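Long-range contact in iron-regulated transcriptional activator AFT2 (Saccharomyces cerevisiae, PDB 4LMG), which activates iron-regulon genes when iron is scarce, recognising the sequence 5'-CACCC-3' in their promoters through its WRKY-GCM1-fold domain: residues A[17-25]-A[38-48]. Residues are numbered along the deposited sequence; the frame is centred on the assembly and turned at random.
With nucleotides of chain H; nucleotides of chain G.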
ATOM      1  N   ASP A  17     -11.847   0.553  17.534  1.00 48.38           N
ATOM      2  CA  ASP A  17     -10.740   0.617  16.588  1.00 45.79           C
ATOM      3  C   ASP A  17     -11.248   0.466  15.156  1.00 38.66           C
ATOM      4  O   ASP A  17     -12.143  -0.333  14.887  1.00 34.99           O
ATOM      5  CB  ASP A  17      -9.714  -0.475  16.906  1.00 49.74           C
ATOM      6  CG  ASP A  17      -8.389  -0.263  16.194  1.00 65.12           C
ATOM      7  OD1 ASP A  17      -8.394   0.121  15.006  1.00 65.00           O
ATOM      8  OD2 ASP A  17      -7.335  -0.484  16.828  1.00 73.95           O
ATOM      9  N   ARG A  18     -10.675   1.248  14.245  1.00 33.94           N
ATOM     10  CA  ARG A  18     -11.032   1.193  12.830  1.00 36.05           C
ATOM     11  C   ARG A  18     -11.058  -0.238  12.293  1.00 40.28           C
ATOM     12  O   ARG A  18     -11.858  -0.566  11.418  1.00 41.55           O
ATOM     13  CB  ARG A  18     -10.040   2.019  12.006  1.00 36.81           C
ATOM     14  CG  ARG A  18      -8.590   1.615  12.220  1.00 38.83           C
ATOM     15  CD  ARG A  18      -7.645   2.273  11.226  1.00 40.12           C
ATOM     16  NE  ARG A  18      -6.265   2.227  11.705  1.00 40.60           N
ATOM     17  CZ  ARG A  18      -5.215   2.687  11.031  1.00 42.29           C
ATOM     18  NH1 ARG A  18      -5.371   3.233   9.832  1.00 38.89           N
ATOM     19  NH2 ARG A  18      -4.002   2.599  11.559  1.00 38.79           N
ATOM     20  N   HIS A  19     -10.182  -1.084  12.823  1.00 41.02           N
ATOM     21  CA  HIS A  19      -9.989  -2.428  12.290  1.00 49.02           C
ATOM     22  C   HIS A  19     -11.103  -3.408  12.655  1.00 48.79           C
ATOM     23  O   HIS A  19     -11.185  -4.497  12.090  1.00 46.99           O
ATOM     24  CB  HIS A  19      -8.626  -2.976  12.719  1.00 46.06           C
ATOM     25  CG  HIS A  19      -7.471  -2.298  12.049  1.00 50.69           C
ATOM     26  ND1 HIS A  19      -6.322  -1.943  12.722  1.00 56.67           N
ATOM     27  CD2 HIS A  19      -7.291  -1.911  10.764  1.00 50.37           C
ATOM     28  CE1 HIS A  19      -5.483  -1.366  11.879  1.00 54.28           C
ATOM     29  NE2 HIS A  19      -6.046  -1.335  10.685  1.00 55.19           N
ATOM     30  N   GLU A  20     -11.962  -3.016  13.589  1.00 40.59           N
ATOM     31  CA  GLU A  20     -13.075  -3.867  14.000  1.00 39.01           C
ATOM     32  C   GLU A  20     -14.268  -3.696  13.065  1.00 37.84           C
ATOM     33  O   GLU A  20     -15.243  -4.443  13.139  1.00 40.60           O
ATOM     34  CB  GLU A  20     -13.490  -3.536  15.434  1.00 35.80           C
ATOM     35  CG  GLU A  20     -12.329  -3.505  16.414  1.00 54.73           C
ATOM     36  CD  GLU A  20     -12.711  -2.912  17.753  1.00 61.50           C
ATOM     37  OE1 GLU A  20     -13.889  -2.534  17.922  1.00 64.80           O
ATOM     38  OE2 GLU A  20     -11.833  -2.819  18.636  1.00 66.35           O
ATOM     39  N   ILE A  21     -14.181  -2.711  12.179  1.00 37.10           N
ATOM     40  CA  ILE A  21     -15.314  -2.348  11.335  1.00 30.61           C
ATOM     41  C   ILE A  21     -15.490  -3.272  10.130  1.00 27.61           C
ATOM     42  O   ILE A  21     -16.604  -3.704   9.835  1.00 30.02           O
ATOM     43  CB  ILE A  21     -15.209  -0.886  10.865  1.00 21.44           C
ATOM     44  CG1 ILE A  21     -15.044   0.041  12.074  1.00 30.22           C
ATOM     45  CG2 ILE A  21     -16.429  -0.498  10.049  1.00 21.48           C
ATOM     46  CD1 ILE A  21     -14.948   1.508  11.718  1.00 39.43           C
ATOM     47  N   LYS A  22     -14.393  -3.573   9.441  1.00 19.88           N
ATOM     48  CA  LYS A  22     -14.444  -4.431   8.258  1.00 24.83           C
ATOM     49  C   LYS A  22     -15.117  -5.783   8.524  1.00 26.08           C
ATOM     50  O   LYS A  22     -16.022  -6.177   7.787  1.00 25.00           O
ATOM     51  CB  LYS A  22     -13.048  -4.627   7.657  1.00 27.77           C
ATOM     52  CG  LYS A  22     -13.029  -5.528   6.429  1.00 28.18           C
ATOM     53  CD  LYS A  22     -11.626  -5.658   5.852  1.00 33.94           C
ATOM     54  CE  LYS A  22     -11.606  -6.573   4.637  1.00 39.89           C
ATOM     55  NZ  LYS A  22     -10.245  -6.684   4.044  1.00 29.65           N
ATOM     56  N   PRO A  23     -14.679  -6.496   9.579  1.00 31.72           N
ATOM     57  CA  PRO A  23     -15.280  -7.790   9.928  1.00 33.03           C
ATOM     58  C   PRO A  23     -16.785  -7.687  10.165  1.00 32.86           C
ATOM     59  O   PRO A  23     -17.536  -8.595   9.807  1.00 32.40           O
ATOM     60  CB  PRO A  23     -14.575  -8.163  11.234  1.00 36.91           C
ATOM     61  CG  PRO A  23     -13.276  -7.439  11.182  1.00 40.35           C
ATOM     62  CD  PRO A  23     -13.563  -6.147  10.477  1.00 33.01           C
ATOM     63  N   TRP A  24     -17.220  -6.588  10.769  1.00 29.98           N
ATOM     64  CA  TRP A  24     -18.639  -6.379  11.018  1.00 31.73           C
ATOM     65  C   TRP A  24     -19.381  -6.179   9.704  1.00 25.22           C
ATOM     66  O   TRP A  24     -20.443  -6.759   9.483  1.00 29.43           O
ATOM     67  CB  TRP A  24     -18.848  -5.178  11.942  1.00 37.36           C
ATOM     68  CG  TRP A  24     -20.288  -4.882  12.217  1.00 35.38           C
ATOM     69  CD1 TRP A  24     -21.143  -5.613  12.990  1.00 46.37           C
ATOM     70  CD2 TRP A  24     -21.043  -3.769  11.727  1.00 37.93           C
ATOM     71  NE1 TRP A  24     -22.384  -5.026  13.009  1.00 45.32           N
ATOM     72  CE2 TRP A  24     -22.349  -3.891  12.240  1.00 42.78           C
ATOM     73  CE3 TRP A  24     -20.741  -2.680  10.902  1.00 43.90           C
ATOM     74  CZ2 TRP A  24     -23.352  -2.967  11.957  1.00 40.77           C
ATOM     75  CZ3 TRP A  24     -21.737  -1.764  10.623  1.00 45.40           C
ATOM     76  CH2 TRP A  24     -23.028  -1.914  11.148  1.00 41.28           C
ATOM     77  N   LEU A  25     -18.808  -5.365   8.826  1.00 30.38           N
ATOM     78  CA  LEU A  25     -19.416  -5.093   7.530  1.00 26.30           C
ATOM     79  C   LEU A  25     -19.493  -6.345   6.658  1.00 28.38           C
ATOM     80  O   LEU A  25     -20.433  -6.507   5.881  1.00 31.22           O
ATOM     81  CB  LEU A  25     -18.660  -3.974   6.811  1.00 17.36           C
ATOM     82  CG  LEU A  25     -18.900  -2.578   7.388  1.00 23.42           C
ATOM     83  CD1 LEU A  25     -18.012  -1.546   6.716  1.00 22.78           C
ATOM     84  CD2 LEU A  25     -20.369  -2.208   7.241  1.00 23.37           C
ATOM     85  N   ILE A  38     -10.972  -2.514   1.862  1.00 26.01           N
ATOM     86  CA  ILE A  38     -10.635  -1.183   2.350  1.00 30.17           C
ATOM     87  C   ILE A  38      -9.949  -0.366   1.263  1.00 32.29           C
ATOM     88  O   ILE A  38      -8.892  -0.747   0.753  1.00 28.22           O
ATOM     89  CB  ILE A  38      -9.709  -1.237   3.579  1.00 28.72           C
ATOM     90  CG1 ILE A  38     -10.337  -2.083   4.689  1.00 30.45           C
ATOM     91  CG2 ILE A  38      -9.413   0.173   4.081  1.00 15.91           C
ATOM     92  CD1 ILE A  38      -9.391  -2.383   5.832  1.00 26.66           C
ATOM     93  N   GLU A  39     -10.566   0.752   0.901  1.00 19.68           N
ATOM     94  CA  GLU A  39      -9.961   1.676  -0.044  1.00 24.73           C
ATOM     95  C   GLU A  39      -8.917   2.506   0.680  1.00 33.49           C
ATOM     96  O   GLU A  39      -7.847   2.797   0.139  1.00 33.68           O
ATOM     97  CB  GLU A  39     -11.026   2.597  -0.637  1.00 28.08           C
ATOM     98  CG  GLU A  39     -10.473   3.689  -1.533  1.00 31.59           C
ATOM     99  CD  GLU A  39     -11.565   4.500  -2.199  1.00 42.46           C
ATOM    100  OE1 GLU A  39     -12.479   4.971  -1.490  1.00 52.95           O
ATOM    101  OE2 GLU A  39     -11.515   4.661  -3.435  1.00 49.79           O
ATOM    102  N   ARG A  40      -9.233   2.871   1.917  1.00 26.20           N
ATOM    103  CA  ARG A  40      -8.399   3.778   2.690  1.00 34.73           C
ATOM    104  C   ARG A  40      -8.812   3.749   4.153  1.00 27.66           C
ATOM    105  O   ARG A  40      -9.986   3.573   4.468  1.00 30.69           O
ATOM    106  CB  ARG A  40      -8.552   5.195   2.139  1.00 38.39           C
ATOM    107  CG  ARG A  40      -7.867   6.280   2.941  1.00 41.48           C
ATOM    108  CD  ARG A  40      -8.149   7.645   2.333  1.00 32.97           C
ATOM    109  NE  ARG A  40      -7.833   7.677   0.906  1.00 42.23           N
ATOM    110  CZ  ARG A  40      -8.713   7.449  -0.063  1.00 48.40           C
ATOM    111  NH1 ARG A  40      -9.976   7.173   0.236  1.00 43.35           N
ATOM    112  NH2 ARG A  40      -8.331   7.495  -1.333  1.00 45.82           N
ATOM    113  N   SER A  41      -7.845   3.913   5.049  1.00 25.88           N
ATOM    114  CA  SER A  41      -8.159   4.033   6.467  1.00 26.89           C
ATOM    115  C   SER A  41      -7.179   4.932   7.213  1.00 26.39           C
ATOM    116  O   SER A  41      -6.011   5.055   6.836  1.00 23.05           O
ATOM    117  CB  SER A  41      -8.210   2.658   7.133  1.00 22.33           C
ATOM    118  OG  SER A  41      -6.912   2.109   7.268  1.00 32.63           O
ATOM    119  N   ASP A  42      -7.685   5.574   8.261  1.00 24.11           N
ATOM    120  CA  ASP A  42      -6.863   6.247   9.257  1.00 32.71           C
ATOM    121  C   ASP A  42      -7.527   6.011  10.611  1.00 32.97           C
ATOM    122  O   ASP A  42      -8.536   5.316  10.687  1.00 28.69           O
ATOM    123  CB  ASP A  42      -6.705   7.742   8.945  1.00 28.66           C
ATOM    124  CG  ASP A  42      -8.027   8.489   8.945  1.00 33.76           C
ATOM    125  OD1 ASP A  42      -8.769   8.394   9.943  1.00 36.22           O
ATOM    126  OD2 ASP A  42      -8.325   9.177   7.945  1.00 32.47           O
ATOM    127  N   SER A  43      -6.971   6.573  11.678  1.00 25.32           N
ATOM    128  CA  SER A  43      -7.463   6.265  13.021  1.00 34.68           C
ATOM    129  C   SER A  43      -8.930   6.641  13.264  1.00 35.82           C
ATOM    130  O   SER A  43      -9.559   6.124  14.188  1.00 36.10           O
ATOM    131  CB  SER A  43      -6.566   6.895  14.090  1.00 48.57           C
ATOM    132  OG  SER A  43      -5.351   6.176  14.215  1.00 58.04           O
ATOM    133  N   SER A  44      -9.474   7.526  12.437  1.00 28.08           N
ATOM    134  CA  SER A  44     -10.836   8.006  12.649  1.00 27.61           C
ATOM    135  C   SER A  44     -11.718   7.931  11.406  1.00 28.58           C
ATOM    136  O   SER A  44     -12.748   8.599  11.337  1.00 31.31           O
ATOM    137  CB  SER A  44     -10.817   9.441  13.182  1.00 37.57           C
ATOM    138  OG  SER A  44     -10.114   9.518  14.408  1.00 46.12           O
ATOM    139  N   LYS A  45     -11.320   7.120  10.430  1.00 32.94           N
ATOM    140  CA  LYS A  45     -12.110   6.962   9.212  1.00 30.18           C
ATOM    141  C   LYS A  45     -11.669   5.762   8.383  1.00 34.25           C
ATOM    142  O   LYS A  45     -10.476   5.544   8.169  1.00 38.54           O
ATOM    143  CB  LYS A  45     -12.038   8.224   8.350  1.00 33.14           C
ATOM    144  CG  LYS A  45     -12.715   8.076   6.998  1.00 45.11           C
ATOM    145  CD  LYS A  45     -12.469   9.286   6.116  1.00 54.16           C
ATOM    146  CE  LYS A  45     -10.994   9.442   5.779  1.00 51.96           C
ATOM    147  NZ  LYS A  45     -10.755  10.670   4.971  1.00 51.49           N
ATOM    148  N   VAL A  46     -12.643   4.988   7.918  1.00 27.00           N
ATOM    149  CA  VAL A  46     -12.372   3.875   7.018  1.00 28.68           C
ATOM    150  C   VAL A  46     -13.336   3.918   5.841  1.00 34.29           C
ATOM    151  O   VAL A  46     -14.549   4.031   6.023  1.00 29.63           O
ATOM    152  CB  VAL A  46     -12.513   2.519   7.723  1.00 27.42           C
ATOM    153  CG1 VAL A  46     -12.009   1.404   6.815  1.00 25.74           C
ATOM    154  CG2 VAL A  46     -11.754   2.527   9.035  1.00 25.62           C
ATOM    155  N   THR A  47     -12.789   3.843   4.634  1.00 30.62           N
ATOM    156  CA  THR A  47     -13.606   3.819   3.430  1.00 32.85           C
ATOM    157  C   THR A  47     -13.530   2.445   2.781  1.00 31.60           C
ATOM    158  O   THR A  47     -12.446   1.915   2.552  1.00 35.21           O
ATOM    159  CB  THR A  47     -13.156   4.884   2.418  1.00 35.22           C
ATOM    160  OG1 THR A  47     -13.307   6.185   2.996  1.00 34.83           O
ATOM    161  CG2 THR A  47     -13.994   4.799   1.153  1.00 35.49           C
ATOM    162  N   PHE A  48     -14.693   1.872   2.495  1.00 29.40           N
ATOM    163  CA  PHE A  48     -14.775   0.542   1.917  1.00 27.07           C
ATOM    164  C   PHE A  48     -15.342   0.603   0.507  1.00 29.70           C
ATOM    165  O   PHE A  48     -16.071   1.533   0.161  1.00 27.99           O
ATOM    166  CB  PHE A  48     -15.667  -0.355   2.778  1.00 20.80           C
ATOM    167  CG  PHE A  48     -15.215  -0.479   4.204  1.00 25.46           C
ATOM    168  CD1 PHE A  48     -15.592   0.460   5.149  1.00 22.45           C
ATOM    169  CD2 PHE A  48     -14.424  -1.543   4.603  1.00 26.89           C
ATOM    170  CE1 PHE A  48     -15.185   0.342   6.462  1.00 22.63           C
ATOM    171  CE2 PHE A  48     -14.013  -1.665   5.912  1.00 30.86           C
ATOM    172  CZ  PHE A  48     -14.395  -0.721   6.845  1.00 23.28           C
TER
ATOM    173  P    DA H   2     -12.156   9.659   1.319  1.00 52.09           P
ATOM    174  OP1  DA H   2     -11.732   8.533   2.183  1.00 41.96           O
ATOM    175  OP2  DA H   2     -13.005  10.726   1.894  1.00 58.11           O
ATOM    176  O5'  DA H   2     -10.838  10.315   0.674  1.00 71.71           O
ATOM    177  C5'  DA H   2     -10.892  10.944  -0.608  1.00 63.12           C
ATOM    178  C4'  DA H   2      -9.754  11.928  -0.860  1.00 49.27           C
ATOM    179  O4'  DA H   2      -9.214  12.431   0.390  1.00 35.55           O
ATOM    180  C3'  DA H   2      -8.564  11.396  -1.650  1.00 47.10           C
ATOM    181  O3'  DA H   2      -8.094  12.419  -2.517  1.00 44.19           O
ATOM    182  C2'  DA H   2      -7.530  11.071  -0.577  1.00 40.84           C
ATOM    183  C1'  DA H   2      -7.864  12.058   0.540  1.00 30.45           C
ATOM    184  N9   DA H   2      -7.729  11.456   1.857  1.00 22.03           N
ATOM    185  C8   DA H   2      -8.738  11.102   2.705  1.00 24.81           C
ATOM    186  N7   DA H   2      -8.322  10.570   3.829  1.00 26.57           N
ATOM    187  C5   DA H   2      -6.944  10.573   3.707  1.00 24.42           C
ATOM    188  C6   DA H   2      -5.918  10.139   4.564  1.00 23.82           C
ATOM    189  N6   DA H   2      -6.149   9.596   5.761  1.00 27.02           N
ATOM    190  N1   DA H   2      -4.648  10.285   4.138  1.00 23.34           N
ATOM    191  C2   DA H   2      -4.428  10.830   2.936  1.00 32.80           C
ATOM    192  N3   DA H   2      -5.310  11.277   2.044  1.00 28.74           N
ATOM    193  C4   DA H   2      -6.561  11.114   2.496  1.00 23.11           C
TER
ATOM    194  P    DA G  11      -5.542  -1.105   6.757  1.00 28.72           P
ATOM    195  OP1  DA G  11      -5.408  -2.578   6.765  1.00 30.51           O
ATOM    196  OP2  DA G  11      -6.775  -0.477   7.285  1.00 33.33           O
ATOM    197  O5'  DA G  11      -4.308  -0.457   7.539  1.00 33.24           O
ATOM    198  C5'  DA G  11      -3.009  -0.986   7.350  1.00 30.64           C
ATOM    199  C4'  DA G  11      -1.953   0.106   7.273  1.00 30.58           C
ATOM    200  O4'  DA G  11      -1.987   0.751   5.973  1.00 24.95           O
ATOM    201  C3'  DA G  11      -2.027   1.229   8.302  1.00 36.85           C
ATOM    202  O3'  DA G  11      -0.670   1.499   8.635  1.00 41.16           O
ATOM    203  C2'  DA G  11      -2.714   2.359   7.530  1.00 20.12           C
ATOM    204  C1'  DA G  11      -2.196   2.143   6.109  1.00 26.77           C
ATOM    205  N9   DA G  11      -3.105   2.533   5.031  1.00 23.24           N
ATOM    206  C8   DA G  11      -4.470   2.426   5.009  1.00 28.77           C
ATOM    207  N7   DA G  11      -5.014   2.851   3.890  1.00 26.32           N
ATOM    208  C5   DA G  11      -3.933   3.258   3.122  1.00 25.94           C
ATOM    209  C6   DA G  11      -3.834   3.809   1.826  1.00 32.60           C
ATOM    210  N6   DA G  11      -4.887   4.048   1.038  1.00 29.98           N
ATOM    211  N1   DA G  11      -2.601   4.104   1.364  1.00 33.69           N
ATOM    212  C2   DA G  11      -1.544   3.860   2.147  1.00 34.76           C
ATOM    213  N3   DA G  11      -1.513   3.349   3.376  1.00 36.00           N
ATOM    214  C4   DA G  11      -2.751   3.065   3.812  1.00 26.58           C
ATOM    215  P    DC G  10      -7.748  -4.981   2.433  1.00 29.01           P
ATOM    216  OP1  DC G  10      -7.453  -6.092   3.361  1.00 21.06           O
ATOM    217  OP2  DC G  10      -9.155  -4.629   2.143  1.00 36.60           O
ATOM    218  O5'  DC G  10      -7.006  -3.658   2.954  1.00 27.76           O
ATOM    219  C5'  DC G  10      -5.687  -3.745   3.472  1.00 27.55           C
ATOM    220  C4'  DC G  10      -5.050  -2.369   3.620  1.00 31.59           C
ATOM    221  O4'  DC G  10      -4.578  -1.893   2.330  1.00 19.52           O
ATOM    222  C3'  DC G  10      -5.963  -1.263   4.172  1.00 26.21           C
ATOM    223  O3'  DC G  10      -5.331  -0.598   5.249  1.00 30.03           O
ATOM    224  C2'  DC G  10      -6.081  -0.294   2.998  1.00 27.45           C
ATOM    225  C1'  DC G  10      -4.702  -0.489   2.383  1.00 22.15           C
ATOM    226  N1   DC G  10      -4.531   0.112   1.031  1.00 21.96           N
ATOM    227  C2   DC G  10      -3.272   0.599   0.667  1.00 25.78           C
ATOM    228  O2   DC G  10      -2.335   0.509   1.472  1.00 25.97           O
ATOM    229  N3   DC G  10      -3.113   1.152  -0.558  1.00 17.41           N
ATOM    230  C4   DC G  10      -4.139   1.233  -1.402  1.00 21.60           C
ATOM    231  N4   DC G  10      -3.913   1.792  -2.599  1.00 21.35           N
ATOM    232  C5   DC G  10      -5.436   0.746  -1.050  1.00 16.59           C
ATOM    233  C6   DC G  10      -5.583   0.200   0.165  1.00 18.10           C
TER
HETATM  234  O   HOH W   1      -8.989   3.613  15.309  1.00 36.73           O
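F48 projects from strand 45-48 as a broad bump into a hollow lined by I21 and L25, one turn apart on the same face of helix 21-25, and by K22 at its flank. L25 covers one face of the ring: its CD1 sits 3.5 Å from the F48 ring centroid, 18° off the normal, in a CH-pi contact. K22 meets the ring at its edge, CB lying 3.6 Å from F48 CE2, and I21 CG2 comes obliquely to F48 CZ. Two residues earlier on the same strand, V46 fills the smaller notch between R18 and I21, its CG2 3.5 Å from R18 CB and more loosely against I21 CD1.

R18 then runs as a rod along the hairpin's rim. Its chi1 of 55° sets CG between the backbone N and carbonyl carbon, and the extended chain beyond lays CD against D42 O and carries the guanidinium past S41 toward the DNA. There NH1 makes a weak bond to S41 OG, while NH2 forms a salt bridge with a phosphate. A water joins R18 N to S43 O within the type I turn 42-45. At the other end K22, fully extended, slides its CD over the I38 side chain and brings NZ to the phosphate of DC10 of chain G, where its hydrogen bond to OP2 is weak; I38 N also grips OP2, in a nearly straight bond of 2.8 Å.

The helix thus packs on the inner face of the antiparallel hairpin of the WRKY-GCM1 fold, whose outer side reads bases: K45 NZ reaches N7 of DA2 of chain H at 2.7 Å, and D42 OD2 accepts from its N6. Across the contact the cohesion is mostly apolar, and the polar ends of R18, K22 and S41 are spent on phosphates, so helix and hairpin present one joint surface to the DNA backbone.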